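Local coordinates for protein superoxide dismutase (Clostridium difficile, PDB 3TJT) that probably converts superoxide radicals into hydrogen peroxide and molecular oxygen at an iron-binding site, as a member of the iron/manganese superoxide dismutase family, at residues A72-V75 with R76-G80; Q178-R181 with N182-I185. All coordinates share one frame; numbering follows the deposited sequence.

In the fold
Both contacts are local, and each lies near the start of a helix: contact 1 in the first turns of helix 72-90, in the alpha-hairpin domain, and contact 2 where a loop enters helix 181-188, in the C-terminal domain. They do not touch; their centres are 28 Å apart and their nearest atoms about 14 Å. Both are placed by their distance from the iron, which is held by His-30, His-85, Asp-167 and His-171. Helix 72-90 carries the ligand His-85 beyond contact 1, whose Gly-80 is about 11 Å from the metal. In contact 2, the side chain of Tyr-184 comes closer, about 7 Å from the bound iron (Fe (III) ion). It is about 4 Å from the side chain of Asp-167.

Contact 1 of 2, residues A72-V75 with R76-G80; sequences ATTV and RNNAG
Ala-72 and Arg-76 join in the first of four i to i+4 backbone hydrogen bonds at the start of helix 72-90, part of the alpha-hairpin domain of the iron/manganese superoxide dismutases. Thr-73 O, Thr-74 O and Val-75 O accept from the amides of Asn-77, Asn-78 and Ala-79 in turn. The last of these is short, 2.8 Å from Ala-79 N to Val-75 O, yet bent, with an N-H...O angle of 137°.

Apolar packing falls on the buried face. Val-75 holds CG1 anti to its backbone N (chi1 173°), alongside the carbonyl carbon, and this branch meets Ala-79 CB at 3.8 Å. Leu-46 of helix 24-46 and Leu-60 of helix 57-62 also touch Val-75, while Leu-61 touches Ala-79, so this face is packed against helices 24-46 and 57-62.

Polar side chains occupy the other flanks. Thr-73 and Asn-77 run side by side in the same direction, the methyl CG2 of Thr-73 lying 3.8 Å from Asn-77 ND2; Asn-77 also packs on Phe-129 of the second subunit. Arg-76 stretches out fully from CG to NE, and its NE forms a salt bridge with Asp-153. A water in the guanidinium plane bridges the two segments, accepting from Arg-76 NH1 at 3.2 Å and lying 3.0 Å from Thr-73 OG1.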
loop_
_atom_site.group_PDB
_atom_site.type_symbol
_atom_site.label_atom_id
_atom_site.label_comp_id
_atom_site.label_asym_id
_atom_site.label_seq_id
_atom_site.Cartn_x
_atom_site.Cartn_y
_atom_site.Cartn_z
ATOM N N ALA A 72 -10.694 -18.091 2.519
ATOM C CA ALA A 72 -9.243 -18.182 2.399
ATOM C C ALA A 72 -8.574 -16.814 2.271
ATOM O O ALA A 72 -7.583 -16.526 2.945
ATOM C CB ALA A 72 -8.855 -19.074 1.229
ATOM N N THR A 73 -9.111 -15.971 1.398
ATOM C CA THR A 73 -8.504 -14.665 1.168
ATOM C C THR A 73 -8.680 -13.739 2.367
ATOM O O THR A 73 -7.741 -13.053 2.771
ATOM C CB THR A 73 -9.071 -14.005 -0.108
ATOM O OG1 THR A 73 -8.647 -14.762 -1.244
ATOM C CG2 THR A 73 -8.560 -12.581 -0.253
ATOM N N THR A 74 -9.868 -13.725 2.951
ATOM C CA THR A 74 -10.107 -12.837 4.081
ATOM C C THR A 74 -9.249 -13.262 5.269
ATOM O O THR A 74 -8.771 -12.418 6.022
ATOM C CB THR A 74 -11.601 -12.755 4.478
ATOM O OG1 THR A 74 -11.758 -11.823 5.556
ATOM C CG2 THR A 74 -12.115 -14.099 4.915
ATOM N N VAL A 75 -9.032 -14.565 5.430
ATOM C CA VAL A 75 -8.138 -15.017 6.495
ATOM C C VAL A 75 -6.683 -14.650 6.202
ATOM O O VAL A 75 -5.966 -14.201 7.090
ATOM C CB VAL A 75 -8.287 -16.521 6.792
ATOM C CG1 VAL A 75 -7.216 -16.967 7.787
ATOM C CG2 VAL A 75 -9.684 -16.811 7.344
ATOM N N ARG A 76 -6.246 -14.826 4.958
ATOM C CA ARG A 76 -4.899 -14.426 4.570
ATOM C C ARG A 76 -4.655 -12.965 4.958
ATOM O O ARG A 76 -3.659 -12.622 5.595
ATOM C CB ARG A 76 -4.730 -14.597 3.057
ATOM C CG ARG A 76 -3.454 -14.029 2.473
ATOM C CD ARG A 76 -3.477 -14.264 0.950
ATOM N NE ARG A 76 -2.298 -13.753 0.260
ATOM C CZ ARG A 76 -2.075 -13.934 -1.040
ATOM N NH1 ARG A 76 -2.951 -14.618 -1.772
ATOM N NH2 ARG A 76 -0.982 -13.445 -1.610
ATOM N N ASN A 77 -5.585 -12.099 4.590
ATOM C CA ASN A 77 -5.386 -10.673 4.844
ATOM C C ASN A 77 -5.493 -10.290 6.317
ATOM O O ASN A 77 -4.685 -9.505 6.814
ATOM C CB ASN A 77 -6.373 -9.845 4.022
ATOM C CG ASN A 77 -6.098 -9.928 2.535
ATOM O OD1 ASN A 77 -4.978 -10.229 2.116
ATOM N ND2 ASN A 77 -7.125 -9.646 1.724
ATOM N N ASN A 78 -6.476 -10.847 7.014
ATOM C CA ASN A 78 -6.774 -10.381 8.364
ATOM C C ASN A 78 -6.030 -11.147 9.458
ATOM O O ASN A 78 -5.578 -10.548 10.428
ATOM C CB ASN A 78 -8.284 -10.339 8.587
ATOM C CG ASN A 78 -8.958 -9.309 7.691
ATOM O OD1 ASN A 78 -9.669 -9.647 6.733
ATOM N ND2 ASN A 78 -8.694 -8.049 7.969
ATOM N N ALA A 79 -5.881 -12.462 9.302
ATOM C CA ALA A 79 -4.966 -13.192 10.186
ATOM C C ALA A 79 -3.554 -12.685 9.940
ATOM O O ALA A 79 -2.758 -12.578 10.863
ATOM C CB ALA A 79 -5.044 -14.712 9.959
ATOM N N GLY A 80 -3.242 -12.373 8.684
ATOM C CA GLY A 80 -1.958 -11.775 8.368
ATOM C C GLY A 80 -1.767 -10.478 9.139
ATOM O O GLY A 80 -0.740 -10.275 9.801
HETATM O O HOH W 1 -5.848 -15.745 -1.260
#

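Contact 2 of 2, residues Q178-R181 with N182-I185; sequences QNRR and NEYI
Arg-181 and Ile-185 form the tight side of this helix start. Ile-185 N donates to Arg-181 O over 2.9 Å in a nearly straight bond (164°), while the Ile-185 side chain bends back across Arg-181, bringing CD1 to 3.8 Å from Arg-181 CG. Ile-185 also packs on helix 114-127 and strand 161-167. The guanidinium of Arg-181 turns away, NH1 hydrogen-bonded to the backbone O atoms of Ala-125 and Val-128, and Tyr-184 OH is hydrogen-bonded to the backbone O of the iron ligand Asp-167.

Arg-180 is the N-cap residue of helix 181-188 and the centre of an inverse gamma turn. Its carbonyl O takes the amide of Glu-183 at 3.0 Å, from above the carbonyl plane, and that of Tyr-184 only weakly.

The solvent side belongs to the Arg-180 side chain, partly exposed and tied down by polar bonds. A bend at chi3 (-57°) turns its guanidinium so that NE forms a salt bridge with Glu-183 OE1 at 2.9 Å, meeting it from above the carboxylate plane. The far end grips Gln-178 OE1 with both NH1 and NH2, each at 3.0 Å and from the same face of the amide. A water accepts from Arg-180 NH2 and donates to Glu-183 OE1, its oxygen lying 3.0 Å from OE1.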
loop_
_atom_site.group_PDB
_atom_site.type_symbol
_atom_site.label_atom_id
_atom_site.label_comp_id
_atom_site.label_asym_id
_atom_site.label_seq_id
_atom_site.Cartn_x
_atom_site.Cartn_y
_atom_site.Cartn_z
ATOM N N GLN A 178 6.117 11.434 6.359
ATOM C CA GLN A 178 5.481 11.609 5.051
ATOM C C GLN A 178 6.131 10.660 4.048
ATOM O O GLN A 178 6.233 9.466 4.336
ATOM C CB GLN A 178 5.519 13.075 4.606
ATOM C CG GLN A 178 4.701 13.992 5.530
ATOM C CD GLN A 178 5.475 14.428 6.773
ATOM O OE1 GLN A 178 6.564 14.985 6.671
ATOM N NE2 GLN A 178 4.907 14.175 7.950
ATOM N N ASN A 179 6.589 11.169 2.905
ATOM C CA ASN A 179 7.177 10.311 1.863
ATOM C C ASN A 179 8.580 9.796 2.165
ATOM O O ASN A 179 9.131 8.982 1.410
ATOM C CB ASN A 179 7.241 11.066 0.537
ATOM C CG ASN A 179 8.119 12.289 0.627
ATOM O OD1 ASN A 179 7.814 13.228 1.367
ATOM N ND2 ASN A 179 9.226 12.280 -0.100
ATOM N N ARG A 180 9.182 10.302 3.237
ATOM C CA ARG A 180 10.585 10.014 3.525
ATOM C C ARG A 180 10.741 8.674 4.247
ATOM O O ARG A 180 11.190 8.613 5.397
ATOM C CB ARG A 180 11.212 11.172 4.327
ATOM C CG ARG A 180 11.035 12.538 3.624
ATOM C CD ARG A 180 11.640 13.697 4.429
ATOM N NE ARG A 180 11.078 13.779 5.777
ATOM C CZ ARG A 180 9.888 14.293 6.062
ATOM N NH1 ARG A 180 9.120 14.769 5.092
ATOM N NH2 ARG A 180 9.456 14.321 7.316
ATOM N N ARG A 181 10.383 7.592 3.558
ATOM C CA ARG A 181 10.441 6.271 4.179
ATOM C C ARG A 181 11.859 5.935 4.651
ATOM O O ARG A 181 12.046 5.268 5.675
ATOM C CB ARG A 181 9.911 5.187 3.229
ATOM C CG ARG A 181 9.732 3.831 3.925
ATOM C CD ARG A 181 9.659 2.671 2.915
ATOM N NE ARG A 181 8.432 2.712 2.127
ATOM C CZ ARG A 181 8.150 1.847 1.154
ATOM N NH1 ARG A 181 9.002 0.866 0.866
ATOM N NH2 ARG A 181 7.017 1.957 0.474
ATOM N N ASN A 182 12.858 6.404 3.911
ATOM C CA ASN A 182 14.251 6.182 4.294
ATOM C C ASN A 182 14.569 6.642 5.722
ATOM O O ASN A 182 15.323 5.979 6.430
ATOM C CB ASN A 182 15.218 6.837 3.300
ATOM C CG ASN A 182 15.232 8.350 3.413
ATOM O OD1 ASN A 182 14.218 9.011 3.194
ATOM N ND2 ASN A 182 16.380 8.904 3.785
ATOM N N GLU A 183 14.003 7.772 6.139
ATOM C CA GLU A 183 14.261 8.297 7.479
ATOM C C GLU A 183 13.568 7.458 8.541
ATOM O O GLU A 183 14.104 7.249 9.628
ATOM C CB GLU A 183 13.810 9.756 7.589
ATOM C CG GLU A 183 14.625 10.699 6.716
ATOM C CD GLU A 183 14.084 12.120 6.707
ATOM O OE1 GLU A 183 13.092 12.388 7.407
ATOM O OE2 GLU A 183 14.655 12.966 5.986
ATOM N N TYR A 184 12.366 6.993 8.223
ATOM C CA TYR A 184 11.627 6.095 9.100
ATOM C C TYR A 184 12.412 4.805 9.322
ATOM O O TYR A 184 12.562 4.341 10.454
ATOM C CB TYR A 184 10.272 5.781 8.471
ATOM C CG TYR A 184 9.505 4.608 9.057
ATOM C CD1 TYR A 184 9.055 4.618 10.375
ATOM C CD2 TYR A 184 9.182 3.512 8.262
ATOM C CE1 TYR A 184 8.312 3.543 10.894
ATOM C CE2 TYR A 184 8.456 2.448 8.758
ATOM C CZ TYR A 184 8.022 2.463 10.071
ATOM O OH TYR A 184 7.288 1.398 10.535
ATOM N N ILE A 185 12.912 4.231 8.235
ATOM C CA ILE A 185 13.653 2.973 8.319
ATOM C C ILE A 185 14.901 3.136 9.182
ATOM O O ILE A 185 15.156 2.343 10.090
ATOM C CB ILE A 185 14.041 2.458 6.921
ATOM C CG1 ILE A 185 12.773 2.121 6.127
ATOM C CG2 ILE A 185 14.961 1.246 7.038
ATOM C CD1 ILE A 185 12.993 2.017 4.617
HETATM O O HOH W 2 11.341 13.837 9.440
#